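Local coordinates for protein TsrE (Streptomyces laurentii, PDB 7CWW) that probably acts as a cyclase in the biosynthesis of a thiopeptide antibiotic, at residues A[17-20]-A[21-25]. Residues are numbered along the deposited sequence; the frame is centred on the assembly and turned at random.
Sequences VQED and LLLDV
The carbonyl O of Val-17 takes the amide N of Leu-21 at 2.9 Å, a nearly straight bond with an N-H···O angle of 171°. Three further i to i+4 bonds follow in turn, Leu-22 N to Gln-18 O, Leu-23 N to Glu-19 O and Asp-24 N to Asp-20 O, the last of them more bent at 148°. Two of these four pairs also lie side by side through their side chains. Val-17 and Leu-21 run alongside each other, CG1 of the valine 4.1 Å from CD1 of the leucine; with CG1 anti to the backbone N (chi1 179°), that methyl leans down the helix toward its neighbour. CG of Glu-19 likewise meets CD1 of Leu-23 at 4.0 Å. Helix 15-35 is amphipathic here: Gln-18 touches Pro-53 and Leu-55 of the antiparallel three-stranded sheet, its NE2 bonding Val-13 O and its OE1 accepting from Arg-46 NE, Leu-22 and Leu-23 press on Leu-121 of helix 106-127, and Leu-21 and Val-25 touch His-77 of helix 65-78. One turn apart, Asp-20 OD1 and Asp-24 OD2 stand 4.6 Å from each other, and Arg-128, salt-bridged to both, probably offsets their repulsion. Farther round the helix, Glu-19 directs its carboxylate to a salt bridge with Arg-134.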
# COMPACT_ATOMS: atom_id res chain seq x y z
N VAL A 17 -8.85 3.57 -18.55
CA VAL A 17 -8.51 4.72 -19.37
C VAL A 17 -7.44 5.57 -18.70
O VAL A 17 -6.57 6.14 -19.38
CB VAL A 17 -9.78 5.53 -19.67
CG1 VAL A 17 -9.46 6.76 -20.53
CG2 VAL A 17 -10.82 4.65 -20.37
N GLN A 18 -7.46 5.66 -17.37
CA GLN A 18 -6.37 6.33 -16.66
C GLN A 18 -5.03 5.71 -17.02
O GLN A 18 -4.03 6.42 -17.19
CB GLN A 18 -6.56 6.24 -15.14
CG GLN A 18 -7.81 6.95 -14.62
CD GLN A 18 -7.98 6.68 -13.16
OE1 GLN A 18 -7.02 6.31 -12.48
NE2 GLN A 18 -9.20 6.86 -12.65
N GLU A 19 -4.99 4.39 -17.12
CA GLU A 19 -3.73 3.71 -17.41
C GLU A 19 -3.24 4.06 -18.81
O GLU A 19 -2.07 4.42 -19.00
CB GLU A 19 -3.91 2.20 -17.24
CG GLU A 19 -2.68 1.36 -17.51
CD GLU A 19 -2.95 -0.12 -17.23
OE1 GLU A 19 -3.51 -0.42 -16.14
OE2 GLU A 19 -2.63 -0.96 -18.10
N ASP A 20 -4.13 3.96 -19.81
CA ASP A 20 -3.79 4.34 -21.18
C ASP A 20 -3.27 5.78 -21.25
O ASP A 20 -2.24 6.05 -21.88
CB ASP A 20 -5.01 4.19 -22.10
CG ASP A 20 -5.45 2.74 -22.27
OD1 ASP A 20 -4.59 1.83 -22.24
OD2 ASP A 20 -6.67 2.52 -22.43
N LEU A 21 -3.99 6.72 -20.62
CA LEU A 21 -3.56 8.12 -20.64
C LEU A 21 -2.21 8.29 -19.98
O LEU A 21 -1.37 9.08 -20.44
CB LEU A 21 -4.60 8.99 -19.94
CG LEU A 21 -5.92 9.18 -20.67
CD1 LEU A 21 -6.93 9.85 -19.74
CD2 LEU A 21 -5.67 10.00 -21.92
N LEU A 22 -2.00 7.59 -18.88
CA LEU A 22 -0.73 7.70 -18.16
C LEU A 22 0.43 7.21 -19.01
O LEU A 22 1.44 7.91 -19.17
CB LEU A 22 -0.84 6.91 -16.86
CG LEU A 22 0.23 6.99 -15.79
CD1 LEU A 22 0.58 8.43 -15.44
CD2 LEU A 22 -0.31 6.27 -14.57
N LEU A 23 0.30 6.01 -19.59
CA LEU A 23 1.42 5.43 -20.32
C LEU A 23 1.62 6.06 -21.69
O LEU A 23 2.75 6.14 -22.17
CB LEU A 23 1.22 3.92 -20.49
CG LEU A 23 1.07 3.12 -19.19
CD1 LEU A 23 0.83 1.65 -19.50
CD2 LEU A 23 2.31 3.30 -18.35
N ASP A 24 0.54 6.48 -22.35
CA ASP A 24 0.62 6.92 -23.74
C ASP A 24 0.60 8.43 -23.92
O ASP A 24 1.05 8.90 -24.97
CB ASP A 24 -0.52 6.29 -24.55
CG ASP A 24 -0.46 4.77 -24.55
OD1 ASP A 24 0.63 4.21 -24.28
OD2 ASP A 24 -1.50 4.14 -24.82
N VAL A 25 0.11 9.19 -22.95
CA VAL A 25 -0.02 10.64 -23.10
C VAL A 25 0.74 11.36 -22.00
O VAL A 25 1.63 12.18 -22.27
CB VAL A 25 -1.51 11.05 -23.10
CG1 VAL A 25 -1.67 12.57 -23.24
CG2 VAL A 25 -2.26 10.34 -24.21